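Local coordinates for cytoplasmic protein (Cryptococcus neoformans var. grubii serotype A, PDB 7LPO) that probably hydrolyses steryl beta-glucosides, as a sterylglucosidase of glycoside hydrolase family 5, at residues F400-W409 with I427-L438. Residues are numbered along the deposited sequence; the frame is centred on the assembly and turned at random.
Sequences FVDDFWALHW and IQAPVLRQPPKL
Gln-428 O meets Trp-405 through a bridging water: the water donates to this carbonyl over 2.8 Å and accepts from Trp-405 NE1 at 3.0 Å, lying in the plane of the indole. No direct hydrogen bond joins residues 400-409 of helix 400-419 to residues 427-438; the rest of the contact is apolar and CH-pi packing. Trp-405 carries much of it. With CG anti to the backbone N (chi1 179°), its ring reaches out from the helix with Pro-430 over one face and Pro-436 CG at its edge, Trp-409 CB lying on the opposite face. Pro-430 CD makes a CH-pi contact 3.9 Å from the centroid of the five-membered ring, only 7° off the normal, while Pro-436 CD comes within 3.5 Å of Trp-405 CZ3. Val-401 divides its branches between the same prolines, CG1 packing on Pro-436 and CG2 on Pro-430. One turn after Trp-405, Trp-409 takes Leu-438 CD1 over its six-membered ring, 3.8 Å from the centroid and 4° off the normal. Near the start of the helix, a second water accepts from Lys-437 N and NZ and donates weakly to Asp-402 OD1. Arg-433 turns its guanidinium to Glu-274 in a salt bridge, leaving its CB against Val-401. The loop follows strand 424-427, which pairs in parallel with strand 447-449, consistent with the family's TIM-barrel fold. Apolar and CH-pi packing therefore holds helix to loop, with waters carrying the polar links, one weakly.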
loop_
_atom_site.group_PDB
_atom_site.type_symbol
_atom_site.label_atom_id
_atom_site.label_comp_id
_atom_site.label_asym_id
_atom_site.label_seq_id
_atom_site.Cartn_x
_atom_site.Cartn_y
_atom_site.Cartn_z
ATOM N N PHE A 400 13.102 -14.935 -5.961
ATOM C CA PHE A 400 11.741 -14.917 -5.435
ATOM C C PHE A 400 10.771 -14.298 -6.432
ATOM O O PHE A 400 9.682 -14.836 -6.667
ATOM C CB PHE A 400 11.689 -14.153 -4.111
ATOM C CG PHE A 400 10.292 -13.858 -3.641
ATOM C CD1 PHE A 400 9.474 -14.871 -3.205
ATOM C CD2 PHE A 400 9.795 -12.570 -3.659
ATOM C CE1 PHE A 400 8.187 -14.615 -2.776
ATOM C CE2 PHE A 400 8.512 -12.305 -3.244
ATOM C CZ PHE A 400 7.703 -13.340 -2.803
ATOM N N VAL A 401 11.156 -13.174 -7.039
ATOM C CA VAL A 401 10.219 -12.425 -7.870
ATOM C C VAL A 401 9.943 -13.159 -9.174
ATOM O O VAL A 401 8.791 -13.233 -9.619
ATOM C CB VAL A 401 10.744 -11.003 -8.137
ATOM C CG1 VAL A 401 9.873 -10.308 -9.166
ATOM C CG2 VAL A 401 10.785 -10.205 -6.859
ATOM N N ASP A 402 10.981 -13.711 -9.809
ATOM C CA ASP A 402 10.778 -14.342 -11.112
ATOM C C ASP A 402 10.228 -15.758 -10.992
ATOM O O ASP A 402 9.464 -16.197 -11.858
ATOM C CB ASP A 402 12.081 -14.401 -11.920
ATOM C CG ASP A 402 12.797 -13.071 -11.997
ATOM O OD1 ASP A 402 12.133 -12.010 -11.935
ATOM O OD2 ASP A 402 14.043 -13.092 -12.129
ATOM N N ASP A 403 10.617 -16.496 -9.959
ATOM C CA ASP A 403 10.294 -17.914 -9.894
ATOM C C ASP A 403 9.020 -18.218 -9.120
ATOM O O ASP A 403 8.396 -19.253 -9.377
ATOM C CB ASP A 403 11.441 -18.692 -9.252
ATOM C CG ASP A 403 12.743 -18.532 -10.005
ATOM O OD1 ASP A 403 12.687 -18.255 -11.226
ATOM O OD2 ASP A 403 13.816 -18.670 -9.372
ATOM N N PHE A 404 8.624 -17.365 -8.175
ATOM C CA PHE A 404 7.510 -17.700 -7.299
ATOM C C PHE A 404 6.443 -16.616 -7.283
ATOM O O PHE A 404 5.253 -16.919 -7.407
ATOM C CB PHE A 404 8.027 -17.965 -5.886
ATOM C CG PHE A 404 8.953 -19.147 -5.798
ATOM C CD1 PHE A 404 8.496 -20.415 -6.091
ATOM C CD2 PHE A 404 10.277 -18.991 -5.424
ATOM C CE1 PHE A 404 9.334 -21.513 -6.014
ATOM C CE2 PHE A 404 11.128 -20.096 -5.354
ATOM C CZ PHE A 404 10.645 -21.353 -5.642
ATOM N N TRP A 405 6.840 -15.352 -7.143
ATOM C CA TRP A 405 5.841 -14.291 -7.172
ATOM C C TRP A 405 5.157 -14.222 -8.535
ATOM O O TRP A 405 3.927 -14.134 -8.626
ATOM C CB TRP A 405 6.460 -12.939 -6.826
ATOM C CG TRP A 405 5.418 -11.875 -6.888
ATOM C CD1 TRP A 405 4.516 -11.545 -5.914
ATOM C CD2 TRP A 405 5.120 -11.041 -8.001
ATOM N NE1 TRP A 405 3.689 -10.542 -6.349
ATOM C CE2 TRP A 405 4.034 -10.220 -7.633
ATOM C CE3 TRP A 405 5.663 -10.908 -9.280
ATOM C CZ2 TRP A 405 3.495 -9.273 -8.489
ATOM C CZ3 TRP A 405 5.126 -9.957 -10.130
ATOM C CH2 TRP A 405 4.056 -9.153 -9.728
ATOM N N ALA A 406 5.940 -14.257 -9.612
ATOM C CA ALA A 406 5.363 -14.094 -10.942
ATOM C C ALA A 406 4.390 -15.222 -11.253
ATOM O O ALA A 406 3.342 -14.997 -11.871
ATOM C CB ALA A 406 6.472 -14.028 -11.990
ATOM N N LEU A 407 4.711 -16.440 -10.813
ATOM C CA LEU A 407 3.822 -17.570 -11.049
ATOM C C LEU A 407 2.489 -17.372 -10.337
ATOM O O LEU A 407 1.428 -17.634 -10.909
ATOM C CB LEU A 407 4.496 -18.859 -10.587
ATOM C CG LEU A 407 3.773 -20.177 -10.854
ATOM C CD1 LEU A 407 3.344 -20.320 -12.296
ATOM C CD2 LEU A 407 4.699 -21.326 -10.443
ATOM N N HIS A 408 2.520 -16.899 -9.089
ATOM C CA HIS A 408 1.272 -16.555 -8.412
ATOM C C HIS A 408 0.518 -15.480 -9.185
ATOM O O HIS A 408 -0.716 -15.513 -9.279
ATOM C CB HIS A 408 1.547 -16.078 -6.980
ATOM C CG HIS A 408 0.423 -15.280 -6.393
ATOM N ND1 HIS A 408 -0.755 -15.853 -5.968
ATOM C CD2 HIS A 408 0.278 -13.946 -6.212
ATOM C CE1 HIS A 408 -1.572 -14.907 -5.536
ATOM N NE2 HIS A 408 -0.963 -13.743 -5.663
ATOM N N TRP A 409 1.249 -14.518 -9.753
ATOM C CA TRP A 409 0.596 -13.401 -10.426
ATOM C C TRP A 409 -0.117 -13.842 -11.696
ATOM O O TRP A 409 -1.165 -13.283 -12.040
ATOM C CB TRP A 409 1.603 -12.304 -10.757
ATOM C CG TRP A 409 0.944 -11.170 -11.495
ATOM C CD1 TRP A 409 0.314 -10.090 -10.944
ATOM C CD2 TRP A 409 0.808 -11.033 -12.910
ATOM N NE1 TRP A 409 -0.187 -9.283 -11.929
ATOM C CE2 TRP A 409 0.097 -9.842 -13.146
ATOM C CE3 TRP A 409 1.218 -11.802 -14.002
ATOM C CZ2 TRP A 409 -0.210 -9.402 -14.428
ATOM C CZ3 TRP A 409 0.906 -11.364 -15.275
ATOM C CH2 TRP A 409 0.204 -10.175 -15.477
ATOM N N ILE A 427 0.253 -3.810 -11.350
ATOM C CA ILE A 427 1.292 -4.782 -11.037
ATOM C C ILE A 427 2.133 -4.229 -9.898
ATOM O O ILE A 427 2.881 -3.263 -10.078
ATOM C CB ILE A 427 2.148 -5.097 -12.269
ATOM C CG1 ILE A 427 1.289 -5.815 -13.318
ATOM C CG2 ILE A 427 3.341 -5.943 -11.879
ATOM C CD1 ILE A 427 1.593 -5.407 -14.721
ATOM N N GLN A 428 2.007 -4.837 -8.726
ATOM C CA GLN A 428 2.722 -4.412 -7.528
ATOM C C GLN A 428 3.751 -5.488 -7.222
ATOM O O GLN A 428 3.455 -6.471 -6.543
ATOM C CB GLN A 428 1.783 -4.211 -6.346
ATOM C CG GLN A 428 2.407 -3.419 -5.205
ATOM C CD GLN A 428 1.685 -3.640 -3.888
ATOM O OE1 GLN A 428 2.308 -3.749 -2.833
ATOM N NE2 GLN A 428 0.362 -3.693 -3.945
ATOM N N ALA A 429 4.963 -5.297 -7.740
ATOM C CA ALA A 429 6.066 -6.178 -7.406
ATOM C C ALA A 429 6.332 -6.123 -5.906
ATOM O O ALA A 429 5.929 -5.173 -5.230
ATOM C CB ALA A 429 7.324 -5.777 -8.174
ATOM N N PRO A 430 6.998 -7.139 -5.361
ATOM C CA PRO A 430 7.359 -7.098 -3.939
ATOM C C PRO A 430 8.166 -5.852 -3.588
ATOM O O PRO A 430 8.936 -5.324 -4.392
ATOM C CB PRO A 430 8.184 -8.375 -3.746
ATOM C CG PRO A 430 7.665 -9.313 -4.815
ATOM C CD PRO A 430 7.323 -8.432 -5.990
ATOM N N VAL A 431 7.976 -5.392 -2.353
ATOM C CA VAL A 431 8.578 -4.152 -1.887
ATOM C C VAL A 431 10.065 -4.143 -2.194
ATOM O O VAL A 431 10.770 -5.133 -1.975
ATOM C CB VAL A 431 8.316 -3.990 -0.378
ATOM C CG1 VAL A 431 9.243 -2.965 0.231
ATOM C CG2 VAL A 431 6.869 -3.596 -0.127
ATOM N N LEU A 432 10.537 -3.009 -2.716
ATOM C CA LEU A 432 11.942 -2.716 -2.972
ATOM C C LEU A 432 12.563 -3.607 -4.037
ATOM O O LEU A 432 13.793 -3.657 -4.152
ATOM C CB LEU A 432 12.760 -2.813 -1.678
ATOM C CG LEU A 432 12.450 -1.739 -0.628
ATOM C CD1 LEU A 432 13.228 -2.010 0.656
ATOM C CD2 LEU A 432 12.752 -0.338 -1.161
ATOM N N ARG A 433 11.756 -4.315 -4.817
ATOM C CA ARG A 433 12.247 -5.138 -5.911
ATOM C C ARG A 433 11.731 -4.580 -7.234
ATOM O O ARG A 433 10.667 -3.956 -7.296
ATOM C CB ARG A 433 11.802 -6.608 -5.756
ATOM C CG ARG A 433 12.047 -7.237 -4.373
ATOM C CD ARG A 433 13.527 -7.509 -4.122
ATOM N NE ARG A 433 13.729 -8.637 -3.211
ATOM C CZ ARG A 433 14.677 -8.697 -2.275
ATOM N NH1 ARG A 433 15.537 -7.688 -2.108
ATOM N NH2 ARG A 433 14.771 -9.774 -1.500
ATOM N N GLN A 434 12.487 -4.805 -8.289
ATOM C CA GLN A 434 11.966 -4.507 -9.611
ATOM C C GLN A 434 10.956 -5.575 -10.012
ATOM O O GLN A 434 11.082 -6.737 -9.611
ATOM C CB GLN A 434 13.085 -4.469 -10.641
ATOM C CG GLN A 434 14.052 -3.312 -10.503
ATOM C CD GLN A 434 15.078 -3.312 -11.630
ATOM O OE1 GLN A 434 15.656 -4.351 -11.962
ATOM N NE2 GLN A 434 15.295 -2.152 -12.232
ATOM N N PRO A 435 9.952 -5.223 -10.807
ATOM C CA PRO A 435 9.030 -6.243 -11.304
ATOM C C PRO A 435 9.761 -7.203 -12.221
ATOM O O PRO A 435 10.827 -6.862 -12.761
ATOM C CB PRO A 435 7.966 -5.432 -12.063
ATOM C CG PRO A 435 8.675 -4.205 -12.493
ATOM C CD PRO A 435 9.674 -3.895 -11.389
ATOM N N PRO A 436 9.242 -8.413 -12.407
ATOM C CA PRO A 436 9.797 -9.306 -13.424
ATOM C C PRO A 436 9.285 -8.901 -14.798
ATOM O O PRO A 436 8.367 -8.094 -14.936
ATOM C CB PRO A 436 9.260 -10.679 -13.017
ATOM C CG PRO A 436 7.891 -10.354 -12.443
ATOM C CD PRO A 436 7.967 -8.933 -11.875
ATOM N N LYS A 437 9.898 -9.474 -15.824
ATOM C CA LYS A 437 9.303 -9.400 -17.149
ATOM C C LYS A 437 8.079 -10.306 -17.168
ATOM O O LYS A 437 8.166 -11.489 -16.829
ATOM C CB LYS A 437 10.312 -9.801 -18.217
ATOM C CG LYS A 437 11.341 -8.698 -18.471
ATOM C CD LYS A 437 12.497 -8.792 -17.478
ATOM C CE LYS A 437 13.333 -9.980 -17.850
ATOM N NZ LYS A 437 14.187 -10.592 -16.793
ATOM N N LEU A 438 6.944 -9.745 -17.516
ATOM C CA LEU A 438 5.690 -10.470 -17.548
ATOM C C LEU A 438 5.200 -10.585 -18.985
ATOM O O LEU A 438 5.369 -9.648 -19.772
ATOM C CB LEU A 438 4.627 -9.770 -16.694
ATOM C CG LEU A 438 4.895 -9.760 -15.185
ATOM C CD1 LEU A 438 3.879 -8.859 -14.483
ATOM C CD2 LEU A 438 4.871 -11.153 -14.589
HETATM O O HOH W 1 11.830 -11.312 -15.202
HETATM O O HOH W 2 1.690 -8.380 -5.567
#